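Local atomic coordinates of protein yesU (PDB entry 1OQ1), a protein that is of unknown function but adopts a galectin-like beta-sandwich fold, which would be consistent with carbohydrate binding. Residues R162-K167 / H173-G178. Sequence-based numbering, arbitrary orientation.
Sequences RMKLIK and HFSING
Asn177 and Arg162 close one end of this antiparallel pair: the amide oxygen OD1 of Asn177 takes the N-H of Arg162 at 2.8 Å, the donor N almost straight beyond the side-chain C=O (179°). With CG anti to the backbone carbonyl carbon (chi1 -79°), the short Asn177 side chain reaches back, its amide C=O standing in for a main-chain acceptor where the strand has ended in a turn; the backbone N-H of Asn177 returns a bond to Arg162 O. Gly178 suits that turn, since at its phi of 84° a CB would jam against the preceding carbonyl O. Lys164 and Ser175 exchange two backbone bonds, as do Ile166 and His173.

On the face of Lys164, Ile166, His173 and Ser175, the small hydroxyl of Ser175 stays close to the backbone, OG 3.6 Å from Lys164 CB, and bonds to two waters. One also donates to Arg162 O and accepts from Gly178 N; the other donates to Lys164 O and meets the imidazole edge in plane, 2.7 Å from His173 ND1, while His173 NE2 bonds to Asn2. Ile166 CD1 packs 4.1 Å from His173 CB.

On the other face the four paired side chains are apolar: selenomethionine Met163 lies against Ile176, and Leu165 CD1 approaches Phe174 CB at 4.2 Å. They suit the sandwich interior, where Leu165 and Phe174 meet Leu117 of the facing sheet. Strands 63-73 and 179-185 flank the hairpin within its own sheet.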
ATOM      1  N   ARG A 162      -0.089 -11.833  -7.507  1.00  5.32           N
ATOM      2  CA  ARG A 162      -0.310 -12.084  -6.078  1.00  5.02           C
ATOM      3  C   ARG A 162       0.685 -11.315  -5.213  1.00  4.17           C
ATOM      4  O   ARG A 162       1.870 -11.640  -5.172  1.00  5.53           O
ATOM      5  CB  ARG A 162      -0.206 -13.588  -5.797  1.00  6.99           C
ATOM      6  CG  ARG A 162      -1.451 -14.393  -6.192  1.00  9.52           C
ATOM      7  CD  ARG A 162      -2.571 -14.162  -5.182  1.00 10.40           C
ATOM      8  NE  ARG A 162      -3.837 -14.803  -5.535  1.00 13.11           N
ATOM      9  CZ  ARG A 162      -4.087 -16.109  -5.451  1.00 13.35           C
ATOM     10  NH1 ARG A 162      -3.154 -16.951  -5.027  1.00 13.22           N
ATOM     11  NH2 ARG A 162      -5.289 -16.568  -5.780  1.00 14.73           N
HETATM   12  N   MSE A 163       0.189 -10.284  -4.538  1.00  4.75           N
HETATM   13  CA  MSE A 163       1.018  -9.428  -3.689  1.00  4.79           C
HETATM   14  C   MSE A 163       0.934  -9.883  -2.236  1.00  3.99           C
HETATM   15  O   MSE A 163      -0.150 -10.181  -1.746  1.00  5.59           O
HETATM   16  CB  MSE A 163       0.523  -7.988  -3.803  1.00  5.73           C
HETATM   17  CG  MSE A 163       0.010  -7.639  -5.188  1.00  9.46           C
HETATM   18 SE   MSE A 163       1.388  -7.567  -6.542  0.85 13.38          SE
HETATM   19  CE  MSE A 163       1.686  -9.406  -6.954  1.00 22.59           C
ATOM     20  N   LYS A 164       2.073  -9.926  -1.548  1.00  5.07           N
ATOM     21  CA  LYS A 164       2.095 -10.351  -0.148  1.00  4.85           C
ATOM     22  C   LYS A 164       3.090  -9.520   0.648  1.00  5.50           C
ATOM     23  O   LYS A 164       4.256  -9.403   0.277  1.00  4.92           O
ATOM     24  CB  LYS A 164       2.459 -11.838  -0.034  1.00  6.81           C
ATOM     25  CG  LYS A 164       2.456 -12.351   1.409  1.00  7.94           C
ATOM     26  CD  LYS A 164       2.759 -13.845   1.512  1.00 11.49           C
ATOM     27  CE  LYS A 164       1.619 -14.693   0.970  1.00 13.84           C
ATOM     28  NZ  LYS A 164       1.880 -16.157   1.138  1.00 14.01           N
ATOM     29  N   LEU A 165       2.611  -8.952   1.747  1.00  4.35           N
ATOM     30  CA  LEU A 165       3.412  -8.099   2.608  1.00  6.46           C
ATOM     31  C   LEU A 165       3.394  -8.585   4.053  1.00  5.03           C
ATOM     32  O   LEU A 165       2.326  -8.846   4.602  1.00  7.21           O
ATOM     33  CB  LEU A 165       2.851  -6.674   2.556  1.00  5.90           C
ATOM     34  CG  LEU A 165       3.543  -5.622   3.424  1.00  7.46           C
ATOM     35  CD1 LEU A 165       4.880  -5.259   2.801  1.00  9.27           C
ATOM     36  CD2 LEU A 165       2.663  -4.387   3.535  1.00 10.13           C
ATOM     37  N   ILE A 166       4.570  -8.706   4.664  1.00  5.67           N
ATOM     38  CA  ILE A 166       4.668  -9.121   6.062  1.00  6.03           C
ATOM     39  C   ILE A 166       5.106  -7.921   6.900  1.00  6.01           C
ATOM     40  O   ILE A 166       6.050  -7.222   6.539  1.00  6.79           O
ATOM     41  CB  ILE A 166       5.721 -10.241   6.275  1.00  4.79           C
ATOM     42  CG1 ILE A 166       5.333 -11.490   5.481  1.00  7.59           C
ATOM     43  CG2 ILE A 166       5.831 -10.581   7.769  1.00  7.23           C
ATOM     44  CD1 ILE A 166       6.399 -12.566   5.513  1.00  7.10           C
ATOM     45  N   LYS A 167       4.409  -7.693   8.013  1.00  5.50           N
ATOM     46  CA  LYS A 167       4.722  -6.601   8.935  1.00  5.90           C
ATOM     47  C   LYS A 167       4.712  -7.184  10.344  1.00  6.13           C
ATOM     48  O   LYS A 167       3.666  -7.589  10.854  1.00  6.51           O
ATOM     49  CB  LYS A 167       3.678  -5.486   8.821  1.00  6.17           C
ATOM     50  CG  LYS A 167       3.753  -4.430   9.923  1.00  6.91           C
ATOM     51  CD  LYS A 167       5.049  -3.645   9.857  1.00  6.51           C
ATOM     52  CE  LYS A 167       5.099  -2.572  10.938  1.00  6.35           C
ATOM     53  NZ  LYS A 167       5.122  -3.150  12.310  1.00  6.08           N
ATOM     54  N   HIS A 173       8.622  -7.529   4.870  1.00  4.99           N
ATOM     55  CA  HIS A 173       9.020  -8.359   3.732  1.00  5.32           C
ATOM     56  C   HIS A 173       7.940  -8.240   2.664  1.00  5.51           C
ATOM     57  O   HIS A 173       6.752  -8.247   2.975  1.00  5.69           O
ATOM     58  CB  HIS A 173       9.185  -9.822   4.158  1.00  4.69           C
ATOM     59  CG  HIS A 173       9.672 -10.723   3.064  1.00  4.70           C
ATOM     60  ND1 HIS A 173       8.847 -11.195   2.066  1.00  7.48           N
ATOM     61  CD2 HIS A 173      10.891 -11.264   2.831  1.00  8.18           C
ATOM     62  CE1 HIS A 173       9.535 -11.993   1.269  1.00  9.78           C
ATOM     63  NE2 HIS A 173      10.778 -12.052   1.711  1.00  9.06           N
ATOM     64  N   PHE A 174       8.362  -8.129   1.410  1.00  3.44           N
ATOM     65  CA  PHE A 174       7.441  -7.970   0.294  1.00  3.82           C
ATOM     66  C   PHE A 174       7.769  -8.940  -0.836  1.00  3.63           C
ATOM     67  O   PHE A 174       8.928  -9.082  -1.221  1.00  3.67           O
ATOM     68  CB  PHE A 174       7.538  -6.521  -0.208  1.00  4.90           C
ATOM     69  CG  PHE A 174       6.623  -6.193  -1.353  1.00  4.77           C
ATOM     70  CD1 PHE A 174       5.259  -6.434  -1.270  1.00  7.89           C
ATOM     71  CD2 PHE A 174       7.127  -5.570  -2.492  1.00  5.86           C
ATOM     72  CE1 PHE A 174       4.403  -6.051  -2.308  1.00  7.87           C
ATOM     73  CE2 PHE A 174       6.281  -5.184  -3.536  1.00  7.37           C
ATOM     74  CZ  PHE A 174       4.921  -5.424  -3.441  1.00  7.33           C
ATOM     75  N   SER A 175       6.743  -9.598  -1.364  1.00  3.82           N
ATOM     76  CA  SER A 175       6.928 -10.536  -2.464  1.00  5.51           C
ATOM     77  C   SER A 175       5.812 -10.385  -3.488  1.00  5.26           C
ATOM     78  O   SER A 175       4.732  -9.891  -3.170  1.00  4.59           O
ATOM     79  CB  SER A 175       6.960 -11.979  -1.946  1.00  6.46           C
ATOM     80  OG  SER A 175       5.707 -12.366  -1.406  1.00 10.51           O
ATOM     81  N   ILE A 176       6.102 -10.793  -4.720  1.00  3.34           N
ATOM     82  CA  ILE A 176       5.141 -10.749  -5.820  1.00  4.51           C
ATOM     83  C   ILE A 176       5.184 -12.123  -6.480  1.00  4.74           C
ATOM     84  O   ILE A 176       6.241 -12.575  -6.924  1.00  5.62           O
ATOM     85  CB  ILE A 176       5.518  -9.667  -6.860  1.00  4.81           C
ATOM     86  CG1 ILE A 176       5.424  -8.278  -6.217  1.00  4.71           C
ATOM     87  CG2 ILE A 176       4.595  -9.766  -8.073  1.00  5.66           C
ATOM     88  CD1 ILE A 176       5.929  -7.145  -7.104  1.00  7.30           C
ATOM     89  N   ASN A 177       4.030 -12.779  -6.549  1.00  5.81           N
ATOM     90  CA  ASN A 177       3.936 -14.117  -7.118  1.00  6.41           C
ATOM     91  C   ASN A 177       4.940 -15.035  -6.415  1.00  7.19           C
ATOM     92  O   ASN A 177       5.511 -15.934  -7.027  1.00  7.24           O
ATOM     93  CB  ASN A 177       4.182 -14.084  -8.637  1.00  5.98           C
ATOM     94  CG  ASN A 177       2.958 -13.607  -9.414  1.00  7.13           C
ATOM     95  OD1 ASN A 177       2.012 -13.082  -8.829  1.00  8.70           O
ATOM     96  ND2 ASN A 177       2.973 -13.786 -10.730  1.00  5.33           N
ATOM     97  N   GLY A 178       5.145 -14.785  -5.123  1.00  6.08           N
ATOM     98  CA  GLY A 178       6.057 -15.597  -4.330  1.00  6.47           C
ATOM     99  C   GLY A 178       7.530 -15.233  -4.407  1.00  6.15           C
ATOM    100  O   GLY A 178       8.340 -15.769  -3.649  1.00  7.75           O
TER
HETATM  101  O   HOH W   1       3.706 -12.946  -3.341  1.00  7.31           O
HETATM  102  O   HOH W   2       6.147 -11.340   1.693  1.00 10.02           O